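Local coordinates for nucleoside phosphorylase, putative (PDB 3BJE), which catalyses the phosphorolysis of uridine to uracil and ribose 1-phosphate, working as a homodimer in Trypanosoma brucei, at residues Leu35-Ser39 with Asp40-Asp44; His108-Glu112 with Tyr113-Arg117. All blocks are in the same frame, centred on the assembly; numbering follows the deposited sequence.

Overall arrangement
Both contacts are local, each within one continuous piece of chain, and their centres lie about 10 Å apart on the same side of the chain's centre. Contact 1 is a turn leading into strand 45-49; contact 2 is the end of helix 97-112. They meet directly: Asp44 OD1 forms a salt bridge with Lys111 NZ at 2.7 Å, Ser39 OG probably hydrogen-bonds Leu110 O at 2.7 Å, and Cys37 O packs on Leu110 CD2. Both lie away from the uracil and ribose 1-phosphate pockets. The same helix carries calcium-site residues Asp98 and Asn99 near its start. Only contact 2 reaches the second subunit, through His108 and Glu112.

Contact 1: residues Leu35-Ser39 with Asp40-Asp44; sequences LKCKS and DELAD
Glu41 reaches back to Lys38 with both its backbone and its carboxylate. The backbone N of Lys38, at the start of the turn, donates to the side-chain oxygen Glu41 OE1 at 3.0 Å, meeting its anti side and lying 28° out of the carboxylate plane. In return Glu41 N donates to Lys38 O at 2.9 Å, from above the carbonyl plane. A weak bond follows one residue later, Leu42 N to Ser39 O at 3.4 Å. These last two, both i to i+3 backbone bonds, form a short 3-10 turn, placed between the inverse gamma turn centred on Lys36 and strand 45-49. A water donates to both Lys36 O and Glu41 OE1, tying the two turns together. Among the charged groups, Lys38 NZ forms a salt bridge with Glu41 OE2 at 3.6 Å. The lysine chain runs extended and bends only at its end (chi4 77°), while its CG passes 3.4 Å from Glu41 OE1, so the aliphatic stem lies against the carboxylate it pairs with. The apolar contact lies at Cys37, whose chi1 of -176° turns SG away from its own backbone N and against Glu41 CB and Leu42 CB, each at 3.8 Å. Cys37 and Leu42 both also pack on Leu110 of helix 97-112.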
loop_
_atom_site.group_PDB
_atom_site.type_symbol
_atom_site.label_atom_id
_atom_site.label_comp_id
_atom_site.label_asym_id
_atom_site.label_seq_id
_atom_site.Cartn_x
_atom_site.Cartn_y
_atom_site.Cartn_z
ATOM N N LEU A 35 14.056 -0.088 1.262
ATOM C CA LEU A 35 14.932 0.193 0.133
ATOM C C LEU A 35 16.367 -0.106 0.567
ATOM O O LEU A 35 16.928 0.585 1.423
ATOM C CB LEU A 35 14.770 1.652 -0.290
ATOM C CG LEU A 35 15.767 2.169 -1.318
ATOM C CD1 LEU A 35 15.617 1.460 -2.702
ATOM C CD2 LEU A 35 15.626 3.685 -1.418
ATOM N N LYS A 36 16.939 -1.171 0.012
ATOM C CA LYS A 36 18.237 -1.657 0.460
ATOM C C LYS A 36 19.362 -1.041 -0.346
ATOM O O LYS A 36 20.132 -1.719 -1.027
ATOM C CB LYS A 36 18.261 -3.187 0.417
ATOM C CG LYS A 36 17.281 -3.828 1.388
ATOM C CD LYS A 36 17.589 -3.426 2.827
ATOM C CE LYS A 36 16.998 -4.377 3.830
ATOM N NZ LYS A 36 17.203 -3.859 5.219
ATOM N N CYS A 37 19.454 0.275 -0.218
ATOM C CA CYS A 37 20.366 1.106 -0.989
ATOM C C CYS A 37 21.172 1.946 -0.012
ATOM O O CYS A 37 20.668 2.321 1.048
ATOM C CB CYS A 37 19.545 2.000 -1.911
ATOM S SG CYS A 37 20.488 3.020 -3.021
ATOM N N LYS A 38 22.439 2.195 -0.343
ATOM C CA LYS A 38 23.320 3.012 0.499
ATOM C C LYS A 38 23.387 4.403 -0.101
ATOM O O LYS A 38 23.104 4.570 -1.288
ATOM C CB LYS A 38 24.726 2.397 0.556
ATOM C CG LYS A 38 24.736 0.917 0.878
ATOM C CD LYS A 38 26.145 0.413 1.164
ATOM C CE LYS A 38 26.165 -1.101 1.325
ATOM N NZ LYS A 38 26.078 -1.783 0.001
ATOM N N SER A 39 23.778 5.406 0.686
ATOM C CA SER A 39 23.788 6.795 0.188
ATOM C C SER A 39 24.525 6.931 -1.148
ATOM O O SER A 39 24.039 7.591 -2.070
ATOM C CB SER A 39 24.426 7.744 1.191
ATOM O OG SER A 39 23.633 7.884 2.359
ATOM N N ASP A 40 25.697 6.307 -1.245
ATOM C CA ASP A 40 26.543 6.504 -2.420
ATOM C C ASP A 40 26.093 5.707 -3.641
ATOM O O ASP A 40 26.695 5.822 -4.706
ATOM C CB ASP A 40 28.041 6.286 -2.112
ATOM C CG ASP A 40 28.418 4.834 -1.812
ATOM O OD1 ASP A 40 27.562 3.928 -1.788
ATOM O OD2 ASP A 40 29.629 4.604 -1.582
ATOM N N GLU A 41 25.041 4.908 -3.476
ATOM C CA GLU A 41 24.467 4.118 -4.565
ATOM C C GLU A 41 23.226 4.722 -5.194
ATOM O O GLU A 41 22.725 4.175 -6.153
ATOM C CB GLU A 41 24.088 2.736 -4.061
ATOM C CG GLU A 41 25.278 1.942 -3.622
ATOM C CD GLU A 41 24.908 0.592 -3.034
ATOM O OE1 GLU A 41 23.849 0.481 -2.380
ATOM O OE2 GLU A 41 25.699 -0.351 -3.237
ATOM N N LEU A 42 22.730 5.827 -4.640
ATOM C CA LEU A 42 21.468 6.416 -5.065
ATOM C C LEU A 42 21.736 7.713 -5.827
ATOM O O LEU A 42 22.386 8.613 -5.297
ATOM C CB LEU A 42 20.612 6.704 -3.835
ATOM C CG LEU A 42 19.248 7.358 -4.075
ATOM C CD1 LEU A 42 18.390 6.439 -4.920
ATOM C CD2 LEU A 42 18.604 7.661 -2.716
ATOM N N ALA A 43 21.228 7.809 -7.056
ATOM C CA ALA A 43 21.351 9.026 -7.868
ATOM C C ALA A 43 20.371 10.108 -7.398
ATOM O O ALA A 43 19.389 9.819 -6.723
ATOM C CB ALA A 43 21.105 8.706 -9.346
ATOM N N ASP A 44 20.646 11.353 -7.770
ATOM C CA ASP A 44 19.721 12.472 -7.517
ATOM C C ASP A 44 18.472 12.401 -8.392
ATOM O O ASP A 44 17.445 13.000 -8.061
ATOM C CB ASP A 44 20.400 13.817 -7.788
ATOM C CG ASP A 44 21.495 14.145 -6.798
ATOM O OD1 ASP A 44 21.584 13.506 -5.740
ATOM O OD2 ASP A 44 22.280 15.071 -7.090
HETATM O O HOH W 1 22.843 -1.997 -1.725
#

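Contact 2: residues His108-Glu112 with Tyr113-Arg117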
loop_
_atom_site.group_PDB
_atom_site.type_symbol
_atom_site.label_atom_id
_atom_site.label_comp_id
_atom_site.label_asym_id
_atom_site.label_seq_id
_atom_site.Cartn_x
_atom_site.Cartn_y
_atom_site.Cartn_z
ATOM N N HIS A 108 14.924 10.248 1.542
ATOM C CA HIS A 108 15.265 11.438 2.346
ATOM C C HIS A 108 16.434 11.197 3.276
ATOM O O HIS A 108 17.382 11.989 3.275
ATOM C CB HIS A 108 14.032 11.936 3.107
ATOM C CG HIS A 108 14.266 13.178 3.898
ATOM N ND1 HIS A 108 14.906 14.275 3.368
ATOM C CD2 HIS A 108 13.952 13.500 5.178
ATOM C CE1 HIS A 108 14.984 15.219 4.295
ATOM N NE2 HIS A 108 14.418 14.772 5.402
ATOM N N ALA A 109 16.400 10.084 4.007
ATOM C CA ALA A 109 17.504 9.718 4.883
ATOM C C ALA A 109 18.792 9.417 4.103
ATOM O O ALA A 109 19.881 9.857 4.479
ATOM C CB ALA A 109 17.101 8.518 5.781
ATOM N N LEU A 110 18.683 8.682 3.000
ATOM C CA LEU A 110 19.879 8.397 2.209
ATOM C C LEU A 110 20.555 9.659 1.655
ATOM O O LEU A 110 21.794 9.734 1.573
ATOM C CB LEU A 110 19.563 7.420 1.090
ATOM C CG LEU A 110 19.234 6.002 1.562
ATOM C CD1 LEU A 110 18.738 5.182 0.387
ATOM C CD2 LEU A 110 20.437 5.320 2.190
ATOM N N LYS A 111 19.751 10.650 1.282
ATOM C CA LYS A 111 20.300 11.879 0.715
ATOM C C LYS A 111 20.726 12.903 1.750
ATOM O O LYS A 111 21.675 13.657 1.518
ATOM C CB LYS A 111 19.312 12.489 -0.262
ATOM C CG LYS A 111 19.263 11.698 -1.565
ATOM C CD LYS A 111 20.495 11.971 -2.452
ATOM C CE LYS A 111 20.624 10.946 -3.568
ATOM N NZ LYS A 111 21.841 11.151 -4.402
ATOM N N GLU A 112 20.025 12.966 2.879
ATOM C CA GLU A 112 20.228 14.084 3.812
ATOM C C GLU A 112 20.668 13.700 5.228
ATOM O O GLU A 112 21.005 14.586 6.027
ATOM C CB GLU A 112 18.988 14.966 3.847
ATOM C CG GLU A 112 18.690 15.630 2.524
ATOM C CD GLU A 112 17.613 16.687 2.626
ATOM O OE1 GLU A 112 17.767 17.623 3.457
ATOM O OE2 GLU A 112 16.637 16.611 1.846
ATOM N N TYR A 113 20.695 12.405 5.555
ATOM C CA TYR A 113 21.305 11.983 6.814
ATOM C C TYR A 113 22.733 11.529 6.536
ATOM O O TYR A 113 22.961 10.560 5.804
ATOM C CB TYR A 113 20.506 10.881 7.524
ATOM C CG TYR A 113 21.064 10.578 8.898
ATOM C CD1 TYR A 113 20.938 11.491 9.933
ATOM C CD2 TYR A 113 21.763 9.397 9.148
ATOM C CE1 TYR A 113 21.456 11.228 11.185
ATOM C CE2 TYR A 113 22.294 9.127 10.410
ATOM C CZ TYR A 113 22.134 10.051 11.414
ATOM O OH TYR A 113 22.659 9.803 12.664
ATOM N N ASP A 114 23.688 12.276 7.084
ATOM C CA ASP A 114 25.095 11.946 6.946
ATOM C C ASP A 114 25.456 10.886 7.985
ATOM O O ASP A 114 25.636 11.194 9.171
ATOM C CB ASP A 114 25.935 13.218 7.104
ATOM C CG ASP A 114 27.401 12.981 6.881
ATOM O OD1 ASP A 114 27.837 11.813 6.909
ATOM O OD2 ASP A 114 28.121 13.979 6.690
ATOM N N MET A 115 25.508 9.633 7.532
ATOM C CA MET A 115 25.720 8.506 8.429
ATOM C C MET A 115 27.121 8.544 9.023
ATOM O O MET A 115 27.319 8.159 10.177
ATOM C CB MET A 115 25.471 7.182 7.698
ATOM C CG MET A 115 24.000 6.914 7.486
ATOM S SD MET A 115 23.678 5.560 6.345
ATOM C CE MET A 115 21.997 5.954 5.821
ATOM N N GLU A 116 28.078 9.019 8.227
ATOM C CA GLU A 116 29.487 9.113 8.634
ATOM C C GLU A 116 29.638 10.050 9.845
ATOM O O GLU A 116 30.432 9.790 10.748
ATOM C CB GLU A 116 30.310 9.626 7.443
ATOM C CG GLU A 116 31.770 9.233 7.421
ATOM C CD GLU A 116 32.574 10.021 6.380
ATOM O OE1 GLU A 116 31.965 10.527 5.401
ATOM O OE2 GLU A 116 33.813 10.127 6.544
ATOM N N ARG A 117 28.850 11.126 9.864
ATOM C CA ARG A 117 28.939 12.153 10.919
ATOM C C ARG A 117 27.803 12.093 11.943
ATOM O O ARG A 117 27.865 12.758 12.982
ATOM C CB ARG A 117 28.989 13.545 10.285
ATOM C CG ARG A 117 30.310 13.816 9.608
ATOM C CD ARG A 117 30.351 15.142 8.878
ATOM N NE ARG A 117 31.619 15.270 8.159
ATOM C CZ ARG A 117 31.920 14.624 7.029
ATOM N NH1 ARG A 117 31.038 13.817 6.432
ATOM N NH2 ARG A 117 33.116 14.806 6.479
HETATM O O HOH W 2 23.459 11.397 3.208
#
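Leu110 O accepts from a water at 2.9 Å, and a second partner, Ser39 OG of contact 1, probably also bonds to it. The same water donates to Tyr113 O at 2.8 Å, bridging the last helical turn to the chain that leaves it. One residue earlier, Ala109 O takes the N-H of Tyr113 at 2.9 Å, the donor tilted 29° from the carbonyl plane; Tyr113 CB rests 3.3 Å from that oxygen. The tyrosine CG lies anti to its backbone N (chi1 -173°), which leads the ring away from the helix, where it meets Trp120 edge-to-face. Leu110 CD2 and Met115 CE touch at 4.0 Å, an apolar contact at the ends of two obliquely crossing side chains. Glu112 OE2 sits in plane at the edge of the His108 ring; it hydrogen-bonds Tyr307, which also holds His108 ND1, and forms a salt bridge with Arg123. His108 NE2 reaches the backbone N of Arg260 in the second subunit. Beyond Tyr113, the syn lone pair of Asp114 OD2 faces Arg117 NH1 at 2.9 Å in a salt bridge, while OD1 receives Arg117 N from above the carboxylate plane at 3.2 Å. The OD1 to Arg117 N bond, an Asx motif, lies at the start of the turn between strands 113-114 and 119-120, the small antiparallel hairpin that follows helix 97-112.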